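Local coordinates for protein chitinase (Thermococcus chitonophagus, PDB 5XSW) that probably hydrolyses chitin as an endochitinase, this chain being the C-terminal part of a longer protein and holding bound N-acetylglucosamine sugars, at residues V201-E213 with G372-D386. Sequence-based numbering, arbitrary orientation.
Sequences VNPNFLMALAAKE and GGHVPTVINITATMD. With NAG (2-acetamido-2-deoxy-beta-D-glucopyranose), chain C; NDG (2-acetamido-2-deoxy-alpha-D-glucopyranose), chain B.
Val-378 sits as a knob among Phe-205, Ala-208, Leu-209 and Lys-212, at the tight middle of a buried pair of helices. Helix 203-213 crosses helix 374-386 at 137°, with their axes 8.3 Å apart. The small side chain of Ala-208 is consistent with this close approach: its CB lies 3.3 Å from Thr-382 OG1 and also meets Ile-381 CG2. Thr-382 turns that hydroxyl back to its own helix, onto Val-378 O. Val-378 CG1 reaches Phe-205 CE1 at 3.5 Å. Towards one end, Met-385 CE packs on Met-207 CB, and Asp-386 OD1 takes two nearly straight bonds. Asn-202 ND2 comes to the syn lone pair of Asp-386 OD1, and Asn-204 ND2 to its anti lone pair at 2.9 Å.

Against this close packing stands the polar end facing the bound sugars, where partly exposed Gly-372 marks the more open side. The anti first torsion of Lys-212 (chi1 172°) lays CG over one face of the His-374 ring, toward its rim. The chain then bends at chi2 (60°), and Lys-212 NZ donates to Gly-372 O at 2.7 Å. Lys-212 NZ also meets NDG O3 at 2.9 Å. A water shared with Thr-377 and Asn-174 OD1 are further partners. A methionine at Lys-212 would probably leave Gly-372 O and the sugar hydroxyl without their shared donor. His-374 NE2 donates to Glu-213 OE1 at 2.7 Å, meeting it from above the carboxylate plane. NAG N2 bonds Glu-213 O. Asp-333 bonds His-374 ND1, so the chain Asp-333, His-374, Glu-213 is likely to hold the carboxylate with OE2 turned to NAG O4, which donates to Glu-213 OE2 at 2.6 Å.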
ATOM      1  N   VAL A 201     -13.475 -14.806 -10.757  1.00 22.68           N
ATOM      2  CA  VAL A 201     -12.235 -15.533 -10.506  1.00 23.08           C
ATOM      3  C   VAL A 201     -12.462 -17.019 -10.262  1.00 20.29           C
ATOM      4  O   VAL A 201     -13.318 -17.392  -9.428  1.00 22.55           O
ATOM      5  CB  VAL A 201     -11.505 -14.930  -9.227  1.00 21.59           C
ATOM      6  CG1 VAL A 201     -10.158 -15.668  -8.972  1.00 20.53           C
ATOM      7  CG2 VAL A 201     -11.300 -13.412  -9.511  1.00 17.82           C
ATOM      8  N   ASN A 202     -11.727 -17.838 -11.011  1.00 18.28           N
ATOM      9  CA  ASN A 202     -11.702 -19.299 -10.939  1.00 20.24           C
ATOM     10  C   ASN A 202     -11.289 -19.748  -9.535  1.00 26.25           C
ATOM     11  O   ASN A 202     -10.183 -19.454  -9.102  1.00 21.37           O
ATOM     12  CB  ASN A 202     -10.677 -19.824 -11.956  1.00 20.20           C
ATOM     13  CG  ASN A 202     -10.553 -21.346 -11.986  1.00 22.27           C
ATOM     14  OD1 ASN A 202     -11.284 -22.090 -11.307  1.00 22.94           O
ATOM     15  ND2 ASN A 202      -9.643 -21.823 -12.814  1.00 22.59           N
ATOM     16  N   PRO A 203     -12.176 -20.444  -8.820  1.00 23.26           N
ATOM     17  CA  PRO A 203     -11.822 -20.910  -7.478  1.00 21.22           C
ATOM     18  C   PRO A 203     -10.560 -21.741  -7.485  1.00 23.53           C
ATOM     19  O   PRO A 203      -9.820 -21.691  -6.499  1.00 23.47           O
ATOM     20  CB  PRO A 203     -13.051 -21.800  -7.049  1.00 22.05           C
ATOM     21  CG  PRO A 203     -14.191 -21.304  -7.911  1.00 27.49           C
ATOM     22  CD  PRO A 203     -13.535 -20.841  -9.234  1.00 21.05           C
ATOM     23  N   ASN A 204     -10.289 -22.500  -8.554  1.00 22.62           N
ATOM     24  CA  ASN A 204      -9.077 -23.320  -8.552  1.00 19.82           C
ATOM     25  C   ASN A 204      -7.792 -22.423  -8.559  1.00 19.65           C
ATOM     26  O   ASN A 204      -6.738 -22.799  -8.046  1.00 21.74           O
ATOM     27  CB  ASN A 204      -9.043 -24.211  -9.791  1.00 20.13           C
ATOM     28  CG  ASN A 204     -10.076 -25.345  -9.720  1.00 25.84           C
ATOM     29  OD1 ASN A 204     -10.494 -25.764  -8.634  1.00 22.70           O
ATOM     30  ND2 ASN A 204     -10.511 -25.814 -10.895  1.00 26.23           N
ATOM     31  N   PHE A 205      -7.906 -21.259  -9.170  1.00 20.78           N
ATOM     32  CA  PHE A 205      -6.735 -20.360  -9.232  1.00 20.00           C
ATOM     33  C   PHE A 205      -6.460 -19.837  -7.780  1.00 20.02           C
ATOM     34  O   PHE A 205      -5.322 -19.820  -7.339  1.00 22.32           O
ATOM     35  CB  PHE A 205      -6.988 -19.190 -10.171  1.00 21.01           C
ATOM     36  CG  PHE A 205      -5.837 -18.199 -10.174  1.00 21.16           C
ATOM     37  CD1 PHE A 205      -4.708 -18.485 -10.920  1.00 20.60           C
ATOM     38  CD2 PHE A 205      -5.869 -17.051  -9.357  1.00 22.96           C
ATOM     39  CE1 PHE A 205      -3.583 -17.627 -10.909  1.00 23.31           C
ATOM     40  CE2 PHE A 205      -4.743 -16.172  -9.315  1.00 22.07           C
ATOM     41  CZ  PHE A 205      -3.610 -16.479 -10.108  1.00 22.92           C
ATOM     42  N   LEU A 206      -7.499 -19.389  -7.074  1.00 18.55           N
ATOM     43  CA  LEU A 206      -7.294 -18.900  -5.662  1.00 19.84           C
ATOM     44  C   LEU A 206      -6.794 -20.025  -4.776  1.00 24.70           C
ATOM     45  O   LEU A 206      -5.960 -19.814  -3.891  1.00 21.09           O
ATOM     46  CB  LEU A 206      -8.594 -18.313  -5.049  1.00 17.60           C
ATOM     47  CG  LEU A 206      -8.986 -16.963  -5.684  1.00 20.92           C
ATOM     48  CD1 LEU A 206     -10.270 -16.380  -5.108  1.00 21.00           C
ATOM     49  CD2 LEU A 206      -7.847 -15.885  -5.475  1.00 23.81           C
ATOM     50  N   MET A 207      -7.232 -21.247  -5.057  1.00 22.30           N
ATOM     51  CA  MET A 207      -6.788 -22.438  -4.298  1.00 20.30           C
ATOM     52  C   MET A 207      -5.279 -22.675  -4.507  1.00 21.96           C
ATOM     53  O   MET A 207      -4.491 -22.927  -3.559  1.00 21.86           O
ATOM     54  CB  MET A 207      -7.577 -23.696  -4.736  1.00 20.69           C
ATOM     55  CG  MET A 207      -9.020 -23.726  -4.218  1.00 21.23           C
ATOM     56  SD  MET A 207      -9.157 -24.275  -2.463  1.00 23.95           S
ATOM     57  CE  MET A 207      -8.593 -25.983  -2.525  1.00 19.03           C
ATOM     58  N   ALA A 208      -4.892 -22.589  -5.764  1.00 20.41           N
ATOM     59  CA  ALA A 208      -3.525 -22.801  -6.163  1.00 21.16           C
ATOM     60  C   ALA A 208      -2.651 -21.708  -5.537  1.00 21.88           C
ATOM     61  O   ALA A 208      -1.531 -21.978  -5.089  1.00 20.58           O
ATOM     62  CB  ALA A 208      -3.392 -22.719  -7.713  1.00 18.87           C
ATOM     63  N   LEU A 209      -3.185 -20.487  -5.543  1.00 18.30           N
ATOM     64  CA  LEU A 209      -2.421 -19.341  -5.080  1.00 20.24           C
ATOM     65  C   LEU A 209      -2.171 -19.519  -3.562  1.00 21.84           C
ATOM     66  O   LEU A 209      -1.050 -19.365  -3.093  1.00 20.48           O
ATOM     67  CB  LEU A 209      -3.173 -18.040  -5.350  1.00 20.02           C
ATOM     68  CG  LEU A 209      -2.404 -16.751  -4.882  1.00 19.36           C
ATOM     69  CD1 LEU A 209      -0.983 -16.600  -5.532  1.00 21.11           C
ATOM     70  CD2 LEU A 209      -3.252 -15.520  -5.181  1.00 18.81           C
ATOM     71  N   ALA A 210      -3.210 -19.876  -2.800  1.00 19.65           N
ATOM     72  CA  ALA A 210      -3.021 -20.034  -1.346  1.00 21.84           C
ATOM     73  C   ALA A 210      -2.047 -21.182  -1.048  1.00 22.07           C
ATOM     74  O   ALA A 210      -1.318 -21.152  -0.036  1.00 22.95           O
ATOM     75  CB  ALA A 210      -4.373 -20.284  -0.632  1.00 18.75           C
ATOM     76  N   ALA A 211      -2.069 -22.236  -1.878  1.00 19.92           N
ATOM     77  CA  ALA A 211      -1.216 -23.386  -1.614  1.00 20.73           C
ATOM     78  C   ALA A 211       0.289 -22.969  -1.742  1.00 22.95           C
ATOM     79  O   ALA A 211       1.150 -23.300  -0.891  1.00 23.78           O
ATOM     80  CB  ALA A 211      -1.564 -24.530  -2.590  1.00 20.81           C
ATOM     81  N   LYS A 212       0.585 -22.232  -2.811  1.00 20.94           N
ATOM     82  CA  LYS A 212       1.953 -21.727  -3.050  1.00 19.87           C
ATOM     83  C   LYS A 212       2.351 -20.746  -1.947  1.00 20.51           C
ATOM     84  O   LYS A 212       3.467 -20.854  -1.380  1.00 23.68           O
ATOM     85  CB  LYS A 212       2.045 -21.060  -4.445  1.00 20.31           C
ATOM     86  CG  LYS A 212       3.387 -20.329  -4.680  1.00 23.02           C
ATOM     87  CD  LYS A 212       4.568 -21.325  -4.561  1.00 24.99           C
ATOM     88  CE  LYS A 212       5.821 -20.612  -4.073  1.00 28.40           C
ATOM     89  NZ  LYS A 212       6.973 -21.492  -3.807  1.00 23.28           N
ATOM     90  N   GLU A 213       1.474 -19.805  -1.633  1.00 20.36           N
ATOM     91  CA  GLU A 213       1.829 -18.708  -0.697  1.00 21.34           C
ATOM     92  C   GLU A 213       2.050 -19.178   0.723  1.00 24.68           C
ATOM     93  O   GLU A 213       2.946 -18.660   1.413  1.00 23.49           O
ATOM     94  CB  GLU A 213       0.740 -17.637  -0.669  1.00 18.51           C
ATOM     95  CG  GLU A 213       0.722 -16.809  -1.994  1.00 20.25           C
ATOM     96  CD  GLU A 213       1.926 -15.899  -2.161  1.00 27.96           C
ATOM     97  OE1 GLU A 213       1.969 -15.246  -3.238  1.00 24.01           O
ATOM     98  OE2 GLU A 213       2.763 -15.771  -1.203  1.00 23.30           O
ATOM     99  N   GLY A 372      10.572 -18.428  -5.760  1.00 28.51           N
ATOM    100  CA  GLY A 372      10.193 -19.772  -5.321  1.00 29.12           C
ATOM    101  C   GLY A 372       9.353 -20.491  -6.366  1.00 32.07           C
ATOM    102  O   GLY A 372       8.459 -21.268  -6.028  1.00 29.44           O
ATOM    103  N   GLY A 373       9.595 -20.215  -7.648  1.00 27.80           N
ATOM    104  CA  GLY A 373       8.863 -20.906  -8.722  1.00 26.10           C
ATOM    105  C   GLY A 373       7.368 -20.585  -8.672  1.00 28.24           C
ATOM    106  O   GLY A 373       6.531 -21.412  -9.075  1.00 24.92           O
ATOM    107  N   HIS A 374       7.050 -19.352  -8.262  1.00 24.35           N
ATOM    108  CA  HIS A 374       5.672 -18.948  -7.989  1.00 26.79           C
ATOM    109  C   HIS A 374       4.759 -19.166  -9.213  1.00 27.99           C
ATOM    110  O   HIS A 374       3.718 -19.811  -9.107  1.00 24.50           O
ATOM    111  CB  HIS A 374       5.622 -17.454  -7.571  1.00 25.65           C
ATOM    112  CG  HIS A 374       4.344 -17.050  -6.901  1.00 25.76           C
ATOM    113  ND1 HIS A 374       3.163 -16.866  -7.603  1.00 24.49           N
ATOM    114  CD2 HIS A 374       4.068 -16.748  -5.603  1.00 24.31           C
ATOM    115  CE1 HIS A 374       2.220 -16.437  -6.777  1.00 22.25           C
ATOM    116  NE2 HIS A 374       2.735 -16.376  -5.549  1.00 24.22           N
ATOM    117  N   VAL A 375       5.137 -18.611 -10.366  1.00 22.75           N
ATOM    118  CA  VAL A 375       4.273 -18.670 -11.561  1.00 20.92           C
ATOM    119  C   VAL A 375       4.068 -20.128 -12.080  1.00 25.82           C
ATOM    120  O   VAL A 375       2.926 -20.571 -12.205  1.00 26.29           O
ATOM    121  CB  VAL A 375       4.800 -17.739 -12.711  1.00 23.54           C
ATOM    122  CG1 VAL A 375       4.030 -17.989 -14.063  1.00 22.02           C
ATOM    123  CG2 VAL A 375       4.593 -16.296 -12.285  1.00 24.10           C
ATOM    124  N   PRO A 376       5.150 -20.877 -12.345  1.00 26.96           N
ATOM    125  CA  PRO A 376       4.886 -22.250 -12.806  1.00 29.17           C
ATOM    126  C   PRO A 376       4.125 -23.107 -11.761  1.00 29.37           C
ATOM    127  O   PRO A 376       3.350 -23.968 -12.136  1.00 24.50           O
ATOM    128  CB  PRO A 376       6.303 -22.844 -13.033  1.00 27.26           C
ATOM    129  CG  PRO A 376       7.248 -21.965 -12.184  1.00 27.79           C
ATOM    130  CD  PRO A 376       6.607 -20.570 -12.314  1.00 27.89           C
ATOM    131  N   THR A 377       4.372 -22.913 -10.482  1.00 23.53           N
ATOM    132  CA  THR A 377       3.621 -23.679  -9.472  1.00 27.25           C
ATOM    133  C   THR A 377       2.122 -23.380  -9.543  1.00 28.16           C
ATOM    134  O   THR A 377       1.300 -24.296  -9.579  1.00 26.19           O
ATOM    135  CB  THR A 377       4.126 -23.365  -8.034  1.00 25.09           C
ATOM    136  OG1 THR A 377       5.529 -23.679  -7.938  1.00 29.79           O
ATOM    137  CG2 THR A 377       3.357 -24.182  -6.942  1.00 24.98           C
ATOM    138  N   VAL A 378       1.768 -22.095  -9.532  1.00 25.77           N
ATOM    139  CA  VAL A 378       0.367 -21.707  -9.419  1.00 24.11           C
ATOM    140  C   VAL A 378      -0.358 -22.132 -10.713  1.00 26.31           C
ATOM    141  O   VAL A 378      -1.488 -22.637 -10.710  1.00 23.92           O
ATOM    142  CB  VAL A 378       0.245 -20.180  -9.174  1.00 23.41           C
ATOM    143  CG1 VAL A 378      -1.198 -19.713  -9.357  1.00 24.30           C
ATOM    144  CG2 VAL A 378       0.718 -19.845  -7.673  1.00 17.68           C
ATOM    145  N   ILE A 379       0.328 -21.954 -11.833  1.00 23.10           N
ATOM    146  CA  ILE A 379      -0.292 -22.306 -13.117  1.00 27.06           C
ATOM    147  C   ILE A 379      -0.475 -23.808 -13.250  1.00 26.07           C
ATOM    148  O   ILE A 379      -1.562 -24.273 -13.637  1.00 26.29           O
ATOM    149  CB  ILE A 379       0.566 -21.714 -14.277  1.00 31.40           C
ATOM    150  CG1 ILE A 379      -0.018 -20.356 -14.675  1.00 26.69           C
ATOM    151  CG2 ILE A 379       0.734 -22.671 -15.355  1.00 34.31           C
ATOM    152  CD1 ILE A 379       0.254 -19.302 -13.709  1.00 37.79           C
ATOM    153  N   ASN A 380       0.549 -24.573 -12.878  1.00 24.63           N
ATOM    154  CA  ASN A 380       0.445 -26.041 -12.897  1.00 28.11           C
ATOM    155  C   ASN A 380      -0.670 -26.560 -11.984  1.00 32.13           C
ATOM    156  O   ASN A 380      -1.444 -27.448 -12.361  1.00 24.74           O
ATOM    157  CB  ASN A 380       1.783 -26.670 -12.497  1.00 28.82           C
ATOM    158  CG  ASN A 380       2.842 -26.486 -13.614  1.00 56.05           C
ATOM    159  OD1 ASN A 380       2.524 -26.471 -14.825  1.00 53.59           O
ATOM    160  ND2 ASN A 380       4.082 -26.284 -13.212  1.00 58.19           N
ATOM    161  N   ILE A 381      -0.773 -26.012 -10.783  1.00 24.75           N
ATOM    162  CA  ILE A 381      -1.819 -26.508  -9.866  1.00 23.72           C
ATOM    163  C   ILE A 381      -3.219 -26.114 -10.362  1.00 24.65           C
ATOM    164  O   ILE A 381      -4.163 -26.929 -10.296  1.00 25.71           O
ATOM    165  CB  ILE A 381      -1.573 -26.000  -8.395  1.00 20.25           C
ATOM    166  CG1 ILE A 381      -0.308 -26.662  -7.850  1.00 24.86           C
ATOM    167  CG2 ILE A 381      -2.769 -26.324  -7.468  1.00 21.05           C
ATOM    168  CD1 ILE A 381       0.091 -26.192  -6.398  1.00 25.16           C
ATOM    169  N   THR A 382      -3.376 -24.887 -10.849  1.00 21.75           N
ATOM    170  CA  THR A 382      -4.670 -24.472 -11.390  1.00 20.08           C
ATOM    171  C   THR A 382      -5.083 -25.431 -12.536  1.00 28.86           C
ATOM    172  O   THR A 382      -6.249 -25.876 -12.589  1.00 25.86           O
ATOM    173  CB  THR A 382      -4.619 -23.008 -11.924  1.00 25.08           C
ATOM    174  OG1 THR A 382      -4.160 -22.148 -10.871  1.00 23.80           O
ATOM    175  CG2 THR A 382      -5.985 -22.474 -12.410  1.00 23.32           C
ATOM    176  N   ALA A 383      -4.150 -25.696 -13.459  1.00 25.78           N
ATOM    177  CA  ALA A 383      -4.432 -26.594 -14.599  1.00 27.50           C
ATOM    178  C   ALA A 383      -4.812 -28.003 -14.088  1.00 28.50           C
ATOM    179  O   ALA A 383      -5.777 -28.590 -14.546  1.00 29.76           O
ATOM    180  CB  ALA A 383      -3.206 -26.673 -15.553  1.00 26.97           C
ATOM    181  N   THR A 384      -4.052 -28.544 -13.149  1.00 24.55           N
ATOM    182  CA  THR A 384      -4.355 -29.879 -12.579  1.00 26.88           C
ATOM    183  C   THR A 384      -5.714 -29.946 -11.891  1.00 31.81           C
ATOM    184  O   THR A 384      -6.453 -30.909 -12.066  1.00 28.94           O
ATOM    185  CB  THR A 384      -3.246 -30.306 -11.590  1.00 28.65           C
ATOM    186  OG1 THR A 384      -1.991 -30.237 -12.299  1.00 32.10           O
ATOM    187  CG2 THR A 384      -3.441 -31.750 -11.066  1.00 28.15           C
ATOM    188  N   MET A 385      -6.047 -28.927 -11.102  1.00 27.60           N
ATOM    189  CA  MET A 385      -7.356 -28.863 -10.468  1.00 27.02           C
ATOM    190  C   MET A 385      -8.471 -28.767 -11.507  1.00 27.71           C
ATOM    191  O   MET A 385      -9.514 -29.406 -11.371  1.00 25.15           O
ATOM    192  CB  MET A 385      -7.418 -27.648  -9.521  1.00 22.63           C
ATOM    193  CG  MET A 385      -6.523 -27.846  -8.291  1.00 23.98           C
ATOM    194  SD  MET A 385      -6.640 -26.411  -7.226  1.00 24.44           S
ATOM    195  CE  MET A 385      -8.182 -26.767  -6.333  1.00 20.55           C
ATOM    196  N   ASP A 386      -8.255 -27.939 -12.515  1.00 23.60           N
ATOM    197  CA  ASP A 386      -9.242 -27.755 -13.608  1.00 25.03           C
ATOM    198  C   ASP A 386      -9.601 -29.105 -14.290  1.00 30.04           C
ATOM    199  O   ASP A 386     -10.710 -29.262 -14.789  1.00 28.00           O
ATOM    200  CB  ASP A 386      -8.704 -26.869 -14.715  1.00 24.66           C
ATOM    201  CG  ASP A 386      -8.595 -25.366 -14.352  1.00 28.44           C
ATOM    202  OD1 ASP A 386      -9.213 -24.873 -13.363  1.00 24.17           O
ATOM    203  OD2 ASP A 386      -7.933 -24.669 -15.160  1.00 26.71           O
TER
HETATM  204  C1  NAG C   2       6.223 -18.377   0.467  1.00 24.68           C
HETATM  205  C2  NAG C   2       6.005 -17.243   1.396  1.00 23.24           C
HETATM  206  C3  NAG C   2       5.322 -16.079   0.696  1.00 25.02           C
HETATM  207  C4  NAG C   2       6.021 -15.673  -0.567  1.00 24.99           C
HETATM  208  C5  NAG C   2       6.148 -16.857  -1.437  1.00 22.54           C
HETATM  209  C6  NAG C   2       6.919 -16.461  -2.667  1.00 25.90           C
HETATM  210  C7  NAG C   2       5.571 -17.533   3.875  1.00 30.55           C
HETATM  211  C8  NAG C   2       4.624 -18.021   5.001  1.00 26.08           C
HETATM  212  N2  NAG C   2       5.184 -17.711   2.533  1.00 22.52           N
HETATM  213  O3  NAG C   2       5.209 -14.921   1.550  1.00 24.07           O
HETATM  214  O4  NAG C   2       5.207 -14.757  -1.329  1.00 24.83           O
HETATM  215  O5  NAG C   2       6.895 -17.931  -0.765  1.00 22.93           O
HETATM  216  O6  NAG C   2       7.075 -17.703  -3.345  1.00 31.11           O
HETATM  217  O7  NAG C   2       6.650 -16.967   4.090  1.00 29.95           O
HETATM  218  C1  NDG B   1       8.782 -23.077   0.685  1.00 31.31           C
HETATM  219  C2  NDG B   1       8.789 -22.206  -0.567  1.00 31.54           C
HETATM  220  C3  NDG B   1       8.394 -20.794  -0.288  1.00 26.99           C
HETATM  221  C4  NDG B   1       7.123 -20.640   0.527  1.00 25.19           C
HETATM  222  C5  NDG B   1       7.200 -21.501   1.794  1.00 26.23           C
HETATM  223  C6  NDG B   1       5.849 -21.620   2.484  1.00 27.03           C
HETATM  224  C7  NDG B   1      10.377 -22.827  -2.397  1.00 32.71           C
HETATM  225  C8  NDG B   1      11.813 -22.813  -3.031  1.00 28.05           C
HETATM  226  O5  NDG B   1       7.536 -22.871   1.477  1.00 28.90           O
HETATM  227  O3  NDG B   1       8.219 -20.148  -1.574  1.00 27.01           O
HETATM  228  O4  NDG B   1       7.072 -19.326   1.083  1.00 26.22           O
HETATM  229  O6  NDG B   1       5.991 -22.296   3.740  1.00 27.95           O
HETATM  230  O7  NDG B   1       9.415 -23.285  -2.984  1.00 27.68           O
HETATM  231  N2  NDG B   1      10.140 -22.240  -1.115  1.00 28.01           N
HETATM  232  O1  NDG B   1       9.794 -22.703   1.519  1.00 37.53           O
HETATM  233  O   HOH W   1       6.630 -24.281  -5.313  1.00 28.84           O